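Local coordinates for protein CdnC (Chryseobacterium gregarium DSM 19109, PDB 7MGV) that probably uses ATP to install omega-ester macrocycles in a ribosomally made precursor peptide, as an ATP-grasp ligase of graspetide biosynthesis, at residues L152-P163 and D308-N316. Numbering follows the deposited sequence.
Sequences LKIADKIGFKIP and DEYYFIEIN
F312 meets A155 through a CH-pi contact. The A155 CB lies over one face of the ring, 3.9 Å from its centroid. L152 CD2 comes to the ring edge, 4.2 Å from F312 CD1. With CG anti to the backbone N (chi1 176°), the F312 ring lies against A155 and L152 of the helix. The rings of F160 and F312 meet obliquely, with planes at 43°. From helix 280-293, M285 touches F160 and L289 touches F312.

The backbones also meet. F312 N gives a hydrogen bond to K161 O, 2.9 Å long, and approaches it nearly in line with the C=O bond (169°). One water accepts from K161 N and donates to Y310 O. Strand 310-316 is an outermost strand, within this chain, of an antiparallel sheet in the ATP-grasp fold, and pairs with strand 297-304. The turn after the helix runs past this strand into the ADP pocket, where P163 touches the nucleotide.

The P163 ring rests on the strand. Its CD is 3.4 Å from F312 O, and its CG is 4.0 Å from I313 CD1. The Y311 ring turns its edge to P163 N, with Y311 CD2 3.7 Å away. A glycine here would probably leave I313 CD1 without the P163 CG it packs on and open a gap beside the ADP.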
loop_
_atom_site.group_PDB
_atom_site.type_symbol
_atom_site.label_atom_id
_atom_site.label_comp_id
_atom_site.label_asym_id
_atom_site.label_seq_id
_atom_site.Cartn_x
_atom_site.Cartn_y
_atom_site.Cartn_z
ATOM N N LEU A 152 2.977 -5.954 -15.835
ATOM C CA LEU A 152 2.872 -6.422 -17.213
ATOM C C LEU A 152 2.654 -5.264 -18.180
ATOM O O LEU A 152 3.275 -5.215 -19.248
ATOM C CB LEU A 152 1.751 -7.453 -17.332
ATOM C CG LEU A 152 2.028 -8.778 -16.616
ATOM C CD1 LEU A 152 0.836 -9.720 -16.705
ATOM C CD2 LEU A 152 3.280 -9.435 -17.180
ATOM N N LYS A 153 1.790 -4.311 -17.818
ATOM C CA LYS A 153 1.527 -3.177 -18.701
ATOM C C LYS A 153 2.782 -2.333 -18.910
ATOM O O LYS A 153 3.107 -1.949 -20.042
ATOM C CB LYS A 153 0.387 -2.327 -18.136
ATOM C CG LYS A 153 -0.983 -2.967 -18.292
ATOM C CD LYS A 153 -2.075 -2.149 -17.623
ATOM C CE LYS A 153 -3.449 -2.742 -17.902
ATOM N NZ LYS A 153 -4.532 -2.025 -17.173
ATOM N N ILE A 154 3.509 -2.044 -17.829
ATOM C CA ILE A 154 4.723 -1.241 -17.935
ATOM C C ILE A 154 5.784 -1.977 -18.744
ATOM O O ILE A 154 6.450 -1.382 -19.599
ATOM C CB ILE A 154 5.234 -0.865 -16.532
ATOM C CG1 ILE A 154 4.338 0.210 -15.910
ATOM C CG2 ILE A 154 6.675 -0.383 -16.591
ATOM C CD1 ILE A 154 4.849 0.740 -14.588
ATOM N N ALA A 155 5.952 -3.281 -18.500
ATOM C CA ALA A 155 6.936 -4.047 -19.256
ATOM C C ALA A 155 6.592 -4.069 -20.740
ATOM O O ALA A 155 7.482 -3.975 -21.592
ATOM C CB ALA A 155 7.037 -5.467 -18.701
ATOM N N ASP A 156 5.304 -4.185 -21.069
ATOM C CA ASP A 156 4.900 -4.120 -22.469
ATOM C C ASP A 156 5.199 -2.749 -23.063
ATOM O O ASP A 156 5.642 -2.645 -24.212
ATOM C CB ASP A 156 3.415 -4.454 -22.605
ATOM C CG ASP A 156 2.902 -4.258 -24.018
ATOM O OD1 ASP A 156 3.453 -4.892 -24.943
ATOM O OD2 ASP A 156 1.953 -3.468 -24.204
ATOM N N LYS A 157 4.971 -1.682 -22.290
ATOM C CA LYS A 157 5.243 -0.337 -22.792
ATOM C C LYS A 157 6.731 -0.123 -23.043
ATOM O O LYS A 157 7.112 0.546 -24.011
ATOM C CB LYS A 157 4.717 0.708 -21.811
ATOM C CG LYS A 157 3.266 1.090 -22.028
ATOM C CD LYS A 157 2.854 2.195 -21.074
ATOM C CE LYS A 157 1.382 2.531 -21.220
ATOM N NZ LYS A 157 0.927 3.458 -20.149
ATOM N N ILE A 158 7.585 -0.677 -22.180
ATOM C CA ILE A 158 9.028 -0.498 -22.333
ATOM C C ILE A 158 9.536 -1.196 -23.588
ATOM O O ILE A 158 10.529 -0.768 -24.189
ATOM C CB ILE A 158 9.750 -1.004 -21.070
ATOM C CG1 ILE A 158 9.328 -0.183 -19.855
ATOM C CG2 ILE A 158 11.261 -0.947 -21.231
ATOM C CD1 ILE A 158 9.715 -0.812 -18.554
ATOM N N GLY A 159 8.863 -2.258 -24.018
ATOM C CA GLY A 159 9.312 -3.059 -25.142
ATOM C C GLY A 159 9.522 -4.519 -24.812
ATOM O O GLY A 159 9.842 -5.301 -25.719
ATOM N N PHE A 160 9.363 -4.922 -23.554
ATOM C CA PHE A 160 9.432 -6.333 -23.207
ATOM C C PHE A 160 8.335 -7.100 -23.928
ATOM O O PHE A 160 7.217 -6.603 -24.104
ATOM C CB PHE A 160 9.266 -6.528 -21.698
ATOM C CG PHE A 160 10.481 -6.176 -20.889
ATOM C CD1 PHE A 160 11.575 -7.027 -20.842
ATOM C CD2 PHE A 160 10.516 -5.007 -20.146
ATOM C CE1 PHE A 160 12.689 -6.707 -20.084
ATOM C CE2 PHE A 160 11.626 -4.682 -19.387
ATOM C CZ PHE A 160 12.712 -5.533 -19.355
ATOM N N LYS A 161 8.661 -8.315 -24.354
ATOM C CA LYS A 161 7.631 -9.256 -24.762
ATOM C C LYS A 161 7.069 -9.937 -23.522
ATOM O O LYS A 161 7.830 -10.424 -22.681
ATOM C CB LYS A 161 8.194 -10.287 -25.739
ATOM C CG LYS A 161 8.830 -9.671 -26.970
ATOM C CD LYS A 161 7.832 -8.791 -27.714
ATOM C CE LYS A 161 8.493 -7.531 -28.252
ATOM N NZ LYS A 161 9.676 -7.859 -29.088
ATOM N N ILE A 162 5.745 -9.943 -23.397
ATOM C CA ILE A 162 5.089 -10.581 -22.261
ATOM C C ILE A 162 4.146 -11.648 -22.806
ATOM O O ILE A 162 3.705 -11.547 -23.960
ATOM C CB ILE A 162 4.345 -9.551 -21.400
ATOM C CG1 ILE A 162 3.172 -8.940 -22.178
ATOM C CG2 ILE A 162 5.294 -8.465 -20.901
ATOM C CD1 ILE A 162 2.182 -8.208 -21.297
ATOM N N PRO A 163 3.828 -12.687 -22.038
ATOM C CA PRO A 163 2.888 -13.693 -22.538
ATOM C C PRO A 163 1.493 -13.110 -22.676
ATOM O O PRO A 163 1.133 -12.133 -22.015
ATOM C CB PRO A 163 2.921 -14.789 -21.464
ATOM C CG PRO A 163 4.099 -14.475 -20.599
ATOM C CD PRO A 163 4.295 -13.001 -20.678
ATOM N N ASP A 308 14.138 -18.429 -28.872
ATOM C CA ASP A 308 15.145 -17.515 -28.329
ATOM C C ASP A 308 14.614 -16.093 -28.162
ATOM O O ASP A 308 15.366 -15.123 -28.278
ATOM C CB ASP A 308 16.413 -17.513 -29.187
ATOM C CG ASP A 308 17.361 -18.643 -28.828
ATOM O OD1 ASP A 308 17.809 -18.703 -27.662
ATOM O OD2 ASP A 308 17.657 -19.475 -29.711
ATOM N N GLU A 309 13.322 -15.948 -27.883
ATOM C CA GLU A 309 12.759 -14.656 -27.520
ATOM C C GLU A 309 12.575 -14.592 -26.010
ATOM O O GLU A 309 12.250 -15.595 -25.367
ATOM C CB GLU A 309 11.427 -14.396 -28.230
ATOM C CG GLU A 309 10.618 -15.636 -28.551
ATOM C CD GLU A 309 9.456 -15.343 -29.479
ATOM O OE1 GLU A 309 8.734 -16.292 -29.851
ATOM O OE2 GLU A 309 9.266 -14.161 -29.838
ATOM N N TYR A 310 12.790 -13.408 -25.449
ATOM C CA TYR A 310 12.810 -13.207 -24.007
ATOM C C TYR A 310 11.444 -12.713 -23.546
ATOM O O TYR A 310 10.939 -11.708 -24.057
ATOM C CB TYR A 310 13.907 -12.215 -23.620
ATOM C CG TYR A 310 15.308 -12.778 -23.745
ATOM C CD1 TYR A 310 15.846 -13.091 -24.987
ATOM C CD2 TYR A 310 16.091 -12.998 -22.620
ATOM C CE1 TYR A 310 17.122 -13.609 -25.104
ATOM C CE2 TYR A 310 17.370 -13.513 -22.728
ATOM C CZ TYR A 310 17.880 -13.818 -23.972
ATOM O OH TYR A 310 19.151 -14.331 -24.081
ATOM N N TYR A 311 10.854 -13.418 -22.582
ATOM C CA TYR A 311 9.539 -13.095 -22.047
ATOM C C TYR A 311 9.689 -12.647 -20.601
ATOM O O TYR A 311 10.212 -13.396 -19.766
ATOM C CB TYR A 311 8.601 -14.300 -22.129
ATOM C CG TYR A 311 8.032 -14.567 -23.504
ATOM C CD1 TYR A 311 8.780 -15.228 -24.470
ATOM C CD2 TYR A 311 6.743 -14.169 -23.831
ATOM C CE1 TYR A 311 8.262 -15.479 -25.726
ATOM C CE2 TYR A 311 6.216 -14.415 -25.085
ATOM C CZ TYR A 311 6.980 -15.071 -26.028
ATOM O OH TYR A 311 6.461 -15.318 -27.276
ATOM N N PHE A 312 9.243 -11.426 -20.321
ATOM C CA PHE A 312 9.126 -10.942 -18.954
ATOM C C PHE A 312 7.958 -11.637 -18.269
ATOM O O PHE A 312 6.890 -11.813 -18.863
ATOM C CB PHE A 312 8.924 -9.423 -18.970
ATOM C CG PHE A 312 8.692 -8.810 -17.617
ATOM C CD1 PHE A 312 7.409 -8.683 -17.105
ATOM C CD2 PHE A 312 9.755 -8.329 -16.871
ATOM C CE1 PHE A 312 7.195 -8.109 -15.866
ATOM C CE2 PHE A 312 9.545 -7.752 -15.631
ATOM C CZ PHE A 312 8.264 -7.641 -15.129
ATOM N N ILE A 313 8.152 -12.042 -17.014
ATOM C CA ILE A 313 7.124 -12.724 -16.242
ATOM C C ILE A 313 6.627 -11.855 -15.092
ATOM O O ILE A 313 5.428 -11.607 -14.965
ATOM C CB ILE A 313 7.635 -14.088 -15.728
ATOM C CG1 ILE A 313 8.127 -14.942 -16.899
ATOM C CG2 ILE A 313 6.543 -14.813 -14.956
ATOM C CD1 ILE A 313 7.091 -15.144 -17.988
ATOM N N GLU A 314 7.541 -11.373 -14.253
ATOM C CA GLU A 314 7.192 -10.482 -13.153
ATOM C C GLU A 314 8.475 -9.939 -12.544
ATOM O O GLU A 314 9.571 -10.452 -12.786
ATOM C CB GLU A 314 6.350 -11.190 -12.086
ATOM C CG GLU A 314 7.124 -12.171 -11.226
ATOM C CD GLU A 314 6.313 -12.665 -10.043
ATOM O OE1 GLU A 314 5.848 -11.823 -9.246
ATOM O OE2 GLU A 314 6.136 -13.894 -9.911
ATOM N N ILE A 315 8.321 -8.888 -11.747
ATOM C CA ILE A 315 9.405 -8.310 -10.966
ATOM C C ILE A 315 8.981 -8.322 -9.505
ATOM O O ILE A 315 7.868 -7.897 -9.172
ATOM C CB ILE A 315 9.751 -6.884 -11.435
ATOM C CG1 ILE A 315 10.689 -6.200 -10.437
ATOM C CG2 ILE A 315 8.487 -6.058 -11.644
ATOM C CD1 ILE A 315 11.293 -4.915 -10.953
ATOM N N ASN A 316 9.854 -8.827 -8.639
ATOM C CA ASN A 316 9.593 -8.891 -7.206
ATOM C C ASN A 316 10.475 -7.858 -6.518
ATOM O O ASN A 316 11.705 -7.980 -6.524
ATOM C CB ASN A 316 9.851 -10.294 -6.658
ATOM C CG ASN A 316 9.361 -10.463 -5.228
ATOM O OD1 ASN A 316 8.810 -9.537 -4.633
ATOM N ND2 ASN A 316 9.556 -11.654 -4.674
HETATM O O HOH W 1 11.406 -8.861 -24.191
#